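Local coordinates for cytoplasmic export protein 1 (Saccharomyces cerevisiae, PDB 3VWA), which binds tRNA and takes part in nuclear tRNA export, and may pass aminoacylated tRNA from export receptors at the nuclear pore to the translation machinery, at residues A[69-77]-A[85-93]; A[126-136]-A[186-197]. All coordinates share one frame; numbering follows the deposited sequence.

Contact 1: residues A[69-77]-A[85-93]; sequences GLCTVLETF and FIVTERVVP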
loop_
_atom_site.group_PDB
_atom_site.type_symbol
_atom_site.label_atom_id
_atom_site.label_comp_id
_atom_site.label_asym_id
_atom_site.label_seq_id
_atom_site.Cartn_x
_atom_site.Cartn_y
_atom_site.Cartn_z
ATOM N N GLY A 69 -19.501 -11.408 11.086
ATOM C CA GLY A 69 -19.707 -11.641 9.680
ATOM C C GLY A 69 -20.760 -10.754 9.055
ATOM O O GLY A 69 -20.704 -10.522 7.863
ATOM N N LEU A 70 -21.748 -10.287 9.827
ATOM C CA LEU A 70 -22.589 -9.173 9.331
ATOM C C LEU A 70 -21.871 -7.823 9.414
ATOM O O LEU A 70 -20.944 -7.651 10.200
ATOM C CB LEU A 70 -23.903 -9.061 10.113
ATOM C CG LEU A 70 -24.783 -10.292 10.227
ATOM C CD1 LEU A 70 -26.029 -9.848 10.991
ATOM C CD2 LEU A 70 -25.103 -10.900 8.853
ATOM N N CYS A 71 -22.294 -6.861 8.606
ATOM C CA CYS A 71 -21.829 -5.490 8.819
ATOM C C CYS A 71 -22.069 -5.090 10.303
ATOM O O CYS A 71 -23.159 -5.238 10.832
ATOM C CB CYS A 71 -22.528 -4.513 7.857
ATOM S SG CYS A 71 -22.295 -4.793 6.073
ATOM N N THR A 72 -21.049 -4.598 10.981
ATOM C CA THR A 72 -21.132 -4.422 12.461
ATOM C C THR A 72 -21.920 -3.127 12.667
ATOM O O THR A 72 -21.448 -2.037 12.267
ATOM C CB THR A 72 -19.711 -4.384 13.110
ATOM O OG1 THR A 72 -19.095 -5.682 13.015
ATOM C CG2 THR A 72 -19.762 -4.008 14.647
ATOM N N VAL A 73 -23.130 -3.235 13.232
ATOM C CA VAL A 73 -24.004 -2.084 13.236
ATOM C C VAL A 73 -23.644 -1.186 14.414
ATOM O O VAL A 73 -23.302 -1.675 15.472
ATOM C CB VAL A 73 -25.506 -2.460 13.210
ATOM C CG1 VAL A 73 -25.888 -3.135 11.880
ATOM C CG2 VAL A 73 -25.886 -3.335 14.400
ATOM N N LEU A 74 -23.664 0.125 14.203
ATOM C CA LEU A 74 -23.325 1.080 15.275
ATOM C C LEU A 74 -24.586 1.665 15.869
ATOM O O LEU A 74 -24.740 1.706 17.091
ATOM C CB LEU A 74 -22.377 2.176 14.782
ATOM C CG LEU A 74 -20.837 2.041 14.805
ATOM C CD1 LEU A 74 -20.315 0.664 15.190
ATOM C CD2 LEU A 74 -20.304 2.427 13.440
ATOM N N GLU A 75 -25.513 2.083 15.014
ATOM C CA GLU A 75 -26.752 2.653 15.502
ATOM C C GLU A 75 -27.842 2.591 14.434
ATOM O O GLU A 75 -27.515 2.590 13.263
ATOM C CB GLU A 75 -26.501 4.123 15.891
ATOM C CG GLU A 75 -27.447 4.620 16.986
ATOM C CD GLU A 75 -27.230 6.075 17.367
ATOM O OE1 GLU A 75 -28.100 6.593 18.085
ATOM O OE2 GLU A 75 -26.223 6.699 16.934
ATOM N N THR A 76 -29.119 2.563 14.841
ATOM C CA THR A 76 -30.259 2.648 13.925
ATOM C C THR A 76 -31.211 3.824 14.241
ATOM O O THR A 76 -31.266 4.290 15.413
ATOM C CB THR A 76 -31.057 1.342 13.867
ATOM O OG1 THR A 76 -31.714 1.113 15.125
ATOM C CG2 THR A 76 -30.157 0.169 13.540
ATOM N N PHE A 77 -31.925 4.288 13.194
ATOM C CA PHE A 77 -32.939 5.380 13.259
ATOM C C PHE A 77 -34.137 5.017 12.389
ATOM O O PHE A 77 -33.945 4.680 11.229
ATOM C CB PHE A 77 -32.362 6.673 12.702
ATOM C CG PHE A 77 -31.085 7.070 13.347
ATOM C CD1 PHE A 77 -31.086 7.883 14.490
ATOM C CD2 PHE A 77 -29.873 6.579 12.860
ATOM C CE1 PHE A 77 -29.879 8.211 15.101
ATOM C CE2 PHE A 77 -28.682 6.901 13.468
ATOM C CZ PHE A 77 -28.681 7.723 14.576
ATOM N N PHE A 85 -32.211 5.038 8.862
ATOM C CA PHE A 85 -30.818 4.643 8.672
ATOM C C PHE A 85 -30.417 3.429 9.465
ATOM O O PHE A 85 -30.950 3.152 10.545
ATOM C CB PHE A 85 -29.852 5.736 9.086
ATOM C CG PHE A 85 -30.074 7.078 8.420
ATOM C CD1 PHE A 85 -29.985 7.212 7.023
ATOM C CD2 PHE A 85 -30.298 8.236 9.190
ATOM C CE1 PHE A 85 -30.136 8.453 6.406
ATOM C CE2 PHE A 85 -30.470 9.498 8.561
ATOM C CZ PHE A 85 -30.387 9.599 7.172
ATOM N N ILE A 86 -29.456 2.711 8.889
ATOM C CA ILE A 86 -28.623 1.759 9.606
ATOM C C ILE A 86 -27.180 2.232 9.417
ATOM O O ILE A 86 -26.642 2.337 8.273
ATOM C CB ILE A 86 -28.803 0.318 9.080
ATOM C CG1 ILE A 86 -30.276 -0.134 9.168
ATOM C CG2 ILE A 86 -27.863 -0.627 9.817
ATOM C CD1 ILE A 86 -30.599 -1.436 8.432
ATOM N N VAL A 87 -26.530 2.509 10.535
ATOM C CA VAL A 87 -25.161 3.021 10.492
ATOM C C VAL A 87 -24.190 1.943 10.956
ATOM O O VAL A 87 -24.348 1.369 12.067
ATOM C CB VAL A 87 -24.990 4.309 11.321
ATOM C CG1 VAL A 87 -23.657 4.961 10.991
ATOM C CG2 VAL A 87 -26.112 5.302 11.031
ATOM N N THR A 88 -23.202 1.645 10.105
ATOM C CA THR A 88 -22.304 0.469 10.381
ATOM C C THR A 88 -20.897 0.918 10.328
ATOM O O THR A 88 -20.633 2.069 9.936
ATOM C CB THR A 88 -22.427 -0.644 9.302
ATOM O OG1 THR A 88 -21.992 -0.130 8.033
ATOM C CG2 THR A 88 -23.855 -1.146 9.215
ATOM N N GLU A 89 -19.975 0.031 10.688
ATOM C CA GLU A 89 -18.549 0.301 10.389
ATOM C C GLU A 89 -18.393 0.588 8.863
ATOM O O GLU A 89 -19.212 0.214 8.044
ATOM C CB GLU A 89 -17.600 -0.828 10.839
ATOM C CG GLU A 89 -17.967 -1.573 12.117
ATOM C CD GLU A 89 -16.812 -1.690 13.139
ATOM O OE1 GLU A 89 -16.084 -2.718 13.185
ATOM O OE2 GLU A 89 -16.642 -0.737 13.931
ATOM N N ARG A 90 -17.362 1.317 8.505
ATOM C CA ARG A 90 -17.168 1.632 7.130
ATOM C C ARG A 90 -17.025 0.313 6.374
ATOM O O ARG A 90 -16.150 -0.503 6.681
ATOM C CB ARG A 90 -15.906 2.454 6.948
ATOM C CG ARG A 90 -15.704 2.897 5.501
ATOM C CD ARG A 90 -16.872 3.728 4.963
ATOM N NE ARG A 90 -16.849 5.119 5.422
ATOM C CZ ARG A 90 -16.059 6.065 4.913
ATOM N NH1 ARG A 90 -16.100 7.301 5.414
ATOM N NH2 ARG A 90 -15.218 5.778 3.904
ATOM N N VAL A 91 -17.899 0.110 5.414
ATOM C CA VAL A 91 -17.779 -1.010 4.514
ATOM C C VAL A 91 -17.713 -0.516 3.068
ATOM O O VAL A 91 -18.036 0.648 2.785
ATOM C CB VAL A 91 -18.934 -2.001 4.647
ATOM C CG1 VAL A 91 -18.793 -2.818 5.917
ATOM C CG2 VAL A 91 -20.295 -1.281 4.532
ATOM N N VAL A 92 -17.307 -1.430 2.184
ATOM C CA VAL A 92 -17.126 -1.202 0.751
ATOM C C VAL A 92 -17.967 -2.260 0.047
ATOM O O VAL A 92 -17.909 -3.446 0.389
ATOM C CB VAL A 92 -15.622 -1.261 0.337
ATOM C CG1 VAL A 92 -15.454 -1.203 -1.186
ATOM C CG2 VAL A 92 -14.892 -0.056 0.922
ATOM N N PRO A 93 -18.839 -1.845 -0.865
ATOM C CA PRO A 93 -19.576 -2.913 -1.541
ATOM C C PRO A 93 -18.663 -3.713 -2.487
ATOM O O PRO A 93 -17.795 -3.162 -3.098
ATOM C CB PRO A 93 -20.659 -2.173 -2.315
ATOM C CG PRO A 93 -20.123 -0.781 -2.506
ATOM C CD PRO A 93 -19.145 -0.505 -1.387
#
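The antiparallel beta hairpin of strands 73-77 and 85-89, in the kinase-like domain, pairs Glu75 with Val87 and Phe77 with Phe85; it probably corresponds to the β4-β5 hairpin of a kinase N-lobe, and residues 90-93 would then lead on toward the C-lobe. Its regular end closes with two backbone bonds, Phe77 N to Phe85 O and Phe85 N to Phe77 O, both 3.0 Å. Further along, a classic beta bulge breaks the alternation: Val87 O accepts from Leu74 N at 2.6 Å and also from Glu75 N at 3.2 Å, so that two successive residues of one strand oppose a single residue of the other. The first donor lies in the carbonyl plane, the second is tilted 21° from it.

The pairing sorts the side chains onto two faces. On one, Phe77 turns its ring edge, at CE2, to the CG2 methyl of Val87, and Phe11 adds an edge-to-face ring contact with Phe77. Thr76 and Ile86 share the other face, which helix 52-64 covers. Val73 joins them there: with CG1 anti to its carbonyl carbon (chi1 -66°), that methyl reaches Ile86 CG2 at 3.8 Å and also touches Thr88 CG2. Glu75 leads its carboxylate away from the partner strand to the hydroxyl of Tyr13. Past the bulge, Thr72 and Glu89 run side by side, Thr72 CB 3.5 Å from Glu89 CG, while Glu89 N donates to Thr72 O at 3.0 Å. Thr88 OG1 donates to Glu89 O at 2.8 Å.

Contact 2: residues A[126-136]-A[186-197]; sequences FVLGTLSKDSV and IDSMGLGLLIKS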
loop_
_atom_site.group_PDB
_atom_site.type_symbol
_atom_site.label_atom_id
_atom_site.label_comp_id
_atom_site.label_asym_id
_atom_site.label_seq_id
_atom_site.Cartn_x
_atom_site.Cartn_y
_atom_site.Cartn_z
ATOM N N PHE A 126 -31.306 -18.904 11.964
ATOM C CA PHE A 126 -32.126 -17.875 11.305
ATOM C C PHE A 126 -32.299 -18.225 9.836
ATOM O O PHE A 126 -31.583 -19.081 9.314
ATOM C CB PHE A 126 -31.502 -16.478 11.431
ATOM C CG PHE A 126 -31.432 -15.944 12.851
ATOM C CD1 PHE A 126 -32.520 -15.302 13.423
ATOM C CD2 PHE A 126 -30.266 -16.038 13.599
ATOM C CE1 PHE A 126 -32.461 -14.782 14.706
ATOM C CE2 PHE A 126 -30.197 -15.513 14.896
ATOM C CZ PHE A 126 -31.300 -14.882 15.446
ATOM N N VAL A 127 -33.298 -17.617 9.191
ATOM C CA VAL A 127 -33.381 -17.599 7.730
ATOM C C VAL A 127 -32.919 -16.224 7.314
ATOM O O VAL A 127 -33.249 -15.224 7.983
ATOM C CB VAL A 127 -34.815 -17.754 7.186
ATOM C CG1 VAL A 127 -34.790 -18.050 5.673
ATOM C CG2 VAL A 127 -35.551 -18.849 7.921
ATOM N N LEU A 128 -32.169 -16.165 6.218
ATOM C CA LEU A 128 -31.636 -14.885 5.756
ATOM C C LEU A 128 -32.489 -14.462 4.607
ATOM O O LEU A 128 -33.085 -13.399 4.652
ATOM C CB LEU A 128 -30.156 -14.980 5.350
ATOM C CG LEU A 128 -29.230 -13.740 5.441
ATOM C CD1 LEU A 128 -28.076 -13.783 4.452
ATOM C CD2 LEU A 128 -29.938 -12.372 5.392
ATOM N N GLY A 129 -32.518 -15.298 3.568
ATOM C CA GLY A 129 -33.478 -15.189 2.502
ATOM C C GLY A 129 -33.153 -14.241 1.384
ATOM O O GLY A 129 -33.766 -14.315 0.294
ATOM N N THR A 130 -32.174 -13.368 1.628
ATOM C CA THR A 130 -31.855 -12.252 0.732
ATOM C C THR A 130 -30.462 -12.379 0.049
ATOM O O THR A 130 -29.985 -11.408 -0.553
ATOM C CB THR A 130 -31.832 -10.944 1.540
ATOM O OG1 THR A 130 -30.749 -11.041 2.493
ATOM C CG2 THR A 130 -33.263 -10.637 2.266
ATOM N N LEU A 131 -29.804 -13.524 0.174
ATOM C CA LEU A 131 -28.442 -13.711 -0.404
ATOM C C LEU A 131 -28.355 -13.359 -1.892
ATOM O O LEU A 131 -29.044 -13.935 -2.719
ATOM C CB LEU A 131 -27.972 -15.155 -0.250
ATOM C CG LEU A 131 -27.299 -15.638 1.024
ATOM C CD1 LEU A 131 -27.364 -17.147 1.080
ATOM C CD2 LEU A 131 -25.839 -15.228 1.085
ATOM N N SER A 132 -27.495 -12.415 -2.240
ATOM C CA SER A 132 -27.419 -11.969 -3.622
ATOM C C SER A 132 -26.113 -11.196 -3.795
ATOM O O SER A 132 -25.331 -11.052 -2.859
ATOM C CB SER A 132 -28.651 -11.098 -3.957
ATOM O OG SER A 132 -28.449 -9.707 -3.704
ATOM N N LYS A 133 -25.875 -10.660 -4.979
ATOM C CA LYS A 133 -24.658 -9.939 -5.183
ATOM C C LYS A 133 -24.649 -8.687 -4.310
ATOM O O LYS A 133 -23.597 -8.243 -3.830
ATOM C CB LYS A 133 -24.465 -9.652 -6.656
ATOM C CG LYS A 133 -24.203 -10.934 -7.455
ATOM C CD LYS A 133 -24.062 -10.622 -8.937
ATOM C CE LYS A 133 -24.945 -11.531 -9.772
ATOM N NZ LYS A 133 -25.352 -10.842 -11.036
ATOM N N ASP A 134 -25.851 -8.184 -4.057
ATOM C CA ASP A 134 -26.035 -6.999 -3.275
ATOM C C ASP A 134 -25.809 -7.272 -1.787
ATOM O O ASP A 134 -25.707 -6.335 -0.996
ATOM C CB ASP A 134 -27.454 -6.443 -3.519
ATOM C CG ASP A 134 -27.544 -5.656 -4.807
ATOM O OD1 ASP A 134 -26.497 -5.185 -5.275
ATOM O OD2 ASP A 134 -28.651 -5.507 -5.358
ATOM N N SER A 135 -25.779 -8.538 -1.393
ATOM C CA SER A 135 -25.493 -8.818 -0.007
ATOM C C SER A 135 -24.069 -8.473 0.406
ATOM O O SER A 135 -23.808 -8.358 1.597
ATOM C CB SER A 135 -25.694 -10.281 0.276
ATOM O OG SER A 135 -27.028 -10.631 0.056
ATOM N N VAL A 136 -23.130 -8.367 -0.547
ATOM C CA VAL A 136 -21.726 -8.553 -0.153
ATOM C C VAL A 136 -20.927 -7.282 0.011
ATOM O O VAL A 136 -20.817 -6.472 -0.927
ATOM C CB VAL A 136 -20.953 -9.539 -1.066
ATOM C CG1 VAL A 136 -19.547 -9.777 -0.486
ATOM C CG2 VAL A 136 -21.734 -10.858 -1.223
ATOM N N ILE A 186 -34.177 -21.933 1.172
ATOM C CA ILE A 186 -33.910 -20.670 0.484
ATOM C C ILE A 186 -32.436 -20.198 0.642
ATOM O O ILE A 186 -31.830 -19.740 -0.323
ATOM C CB ILE A 186 -34.937 -19.550 0.797
ATOM C CG1 ILE A 186 -34.865 -18.459 -0.276
ATOM C CG2 ILE A 186 -34.769 -18.972 2.209
ATOM C CD1 ILE A 186 -35.904 -17.360 -0.116
ATOM N N ASP A 187 -31.854 -20.351 1.821
ATOM C CA ASP A 187 -30.463 -19.895 1.995
ATOM C C ASP A 187 -29.419 -20.725 1.222
ATOM O O ASP A 187 -28.555 -20.149 0.557
ATOM C CB ASP A 187 -30.117 -19.755 3.463
ATOM C CG ASP A 187 -30.871 -18.606 4.128
ATOM O OD1 ASP A 187 -31.248 -17.622 3.421
ATOM O OD2 ASP A 187 -31.083 -18.691 5.364
ATOM N N SER A 188 -29.504 -22.066 1.308
ATOM C CA SER A 188 -28.696 -22.966 0.480
ATOM C C SER A 188 -28.776 -22.636 -0.996
ATOM O O SER A 188 -27.757 -22.679 -1.704
ATOM C CB SER A 188 -29.159 -24.407 0.652
ATOM O OG SER A 188 -28.545 -24.960 1.772
HETATM N N MSE A 189 -29.975 -22.304 -1.467
HETATM C CA MSE A 189 -30.169 -22.045 -2.897
HETATM C C MSE A 189 -29.603 -20.710 -3.243
HETATM O O MSE A 189 -29.024 -20.548 -4.331
HETATM C CB MSE A 189 -31.635 -22.140 -3.289
HETATM C CG MSE A 189 -32.015 -23.615 -3.449
HETATM SE SE MSE A 189 -33.942 -23.828 -3.924
HETATM C CE MSE A 189 -34.524 -24.627 -2.230
ATOM N N GLY A 190 -29.747 -19.741 -2.329
ATOM C CA GLY A 190 -29.186 -18.408 -2.553
ATOM C C GLY A 190 -27.664 -18.396 -2.463
ATOM O O GLY A 190 -26.994 -17.642 -3.179
ATOM N N LEU A 191 -27.114 -19.253 -1.603
ATOM C CA LEU A 191 -25.660 -19.404 -1.486
ATOM C C LEU A 191 -25.067 -19.954 -2.787
ATOM O O LEU A 191 -24.053 -19.451 -3.252
ATOM C CB LEU A 191 -25.270 -20.302 -0.272
ATOM C CG LEU A 191 -23.751 -20.493 -0.057
ATOM C CD1 LEU A 191 -22.980 -19.178 -0.027
ATOM C CD2 LEU A 191 -23.376 -21.344 1.153
ATOM N N GLY A 192 -25.711 -20.972 -3.371
ATOM C CA GLY A 192 -25.285 -21.540 -4.676
ATOM C C GLY A 192 -25.222 -20.499 -5.794
ATOM O O GLY A 192 -24.211 -20.339 -6.459
ATOM N N LEU A 193 -26.303 -19.763 -5.984
ATOM C CA LEU A 193 -26.300 -18.648 -6.931
ATOM C C LEU A 193 -25.097 -17.706 -6.746
ATOM O O LEU A 193 -24.412 -17.369 -7.723
ATOM C CB LEU A 193 -27.633 -17.878 -6.842
ATOM C CG LEU A 193 -28.845 -18.389 -7.630
ATOM C CD1 LEU A 193 -30.169 -18.110 -6.920
ATOM C CD2 LEU A 193 -28.843 -17.732 -9.001
ATOM N N LEU A 194 -24.829 -17.290 -5.500
ATOM C CA LEU A 194 -23.716 -16.363 -5.200
ATOM C C LEU A 194 -22.361 -16.926 -5.539
ATOM O O LEU A 194 -21.531 -16.252 -6.149
ATOM C CB LEU A 194 -23.667 -16.073 -3.710
ATOM C CG LEU A 194 -23.526 -14.607 -3.279
ATOM C CD1 LEU A 194 -22.888 -14.605 -1.917
ATOM C CD2 LEU A 194 -22.807 -13.649 -4.231
ATOM N N ILE A 195 -22.115 -18.156 -5.099
ATOM C CA ILE A 195 -20.849 -18.824 -5.405
ATOM C C ILE A 195 -20.678 -18.982 -6.908
ATOM O O ILE A 195 -19.589 -18.753 -7.443
ATOM C CB ILE A 195 -20.740 -20.185 -4.702
ATOM C CG1 ILE A 195 -20.469 -19.979 -3.200
ATOM C CG2 ILE A 195 -19.648 -21.024 -5.361
ATOM C CD1 ILE A 195 -20.580 -21.237 -2.344
ATOM N N LYS A 196 -21.752 -19.318 -7.607
ATOM C CA LYS A 196 -21.656 -19.425 -9.071
ATOM C C LYS A 196 -21.358 -18.075 -9.673
ATOM O O LYS A 196 -20.605 -18.010 -10.649
ATOM C CB LYS A 196 -22.925 -20.029 -9.676
ATOM C CG LYS A 196 -22.963 -21.551 -9.465
ATOM C CD LYS A 196 -24.032 -22.237 -10.283
ATOM C CE LYS A 196 -25.384 -22.063 -9.636
ATOM N NZ LYS A 196 -26.497 -22.676 -10.405
ATOM N N SER A 197 -21.910 -17.002 -9.089
ATOM C CA SER A 197 -21.633 -15.657 -9.618
ATOM C C SER A 197 -20.191 -15.228 -9.317
ATOM O O SER A 197 -19.604 -14.483 -10.086
ATOM C CB SER A 197 -22.600 -14.594 -9.077
ATOM O OG SER A 197 -23.919 -15.089 -8.984
HETATM O O HOH W 1 -29.496 -18.245 7.490
HETATM O O HOH W 2 -30.739 -16.122 0.705
#
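Asp187 presents both carboxylate oxygens to consecutive backbone amides of the loop after Val127. OD2 accepts from Leu128 N at 2.9 Å and OD1 from Gly129 N at 2.7 Å, each on its syn lone pair and with N-H...O angles of 155° and 158°. CG stands anti to the carbonyl carbon of Asp187 (chi1 -68°), which brings the group forward from the helix. Two waters extend the grip: one lies within hydrogen-bonding distance of OD2 and Phe126 O, while the other accepts from Leu131 N at 2.8 Å and donates to OD1. With an alanine here, the amides of Leu128 and Gly129 would probably lose their acceptors and the loop would be free to shift.

Position and sequence match the pairing of the αF aspartate with the backbone of the catalytic loop in protein kinases; helix 186-198 is probably the αF counterpart. By the same alignment, Thr130 appears to fall where active kinases carry the catalytic aspartate.

Beside the carboxylate, Val127 and Ile186 cross at about a right angle, Val127 CG1 resting 3.6 Å from Ile186 CG2. Leu131 drops onto the helix backbone and brings CD1 to 3.4 Å from Leu191 N. Gly190 makes this close approach possible, since a beta carbon there would crowd Leu131 CB. One turn further, Leu194 is met obliquely by Val136, whose CG2 lies 4.0 Å from Leu194 CD1, and Leu194 CD2 sits over a face of the Ser132 carbonyl group. At the solvent-exposed end, Lys133, bent at chi3, reaches across the helix with its CE 3.8 Å from Ser197 OG.

The two contacts illustrate how one kinase-like domain is held by different means in what are probably its two lobes. Contact 1 unites strands 73-77 and 85-89, neighbours in one sheet joined by a seven-residue loop, and relies on main-chain bonds with side chains divided between two faces; it is only partly buried. Contact 2 joins a loop to a helix fifty residues further on, is more fully buried, and trades strand pairing for one acidic side chain, two waters and a row of aliphatic contacts. They share no secondary-structure element. Their centres are about 19 Å apart, and although their nearest atoms approach to about 4 Å, the two contacts do not touch.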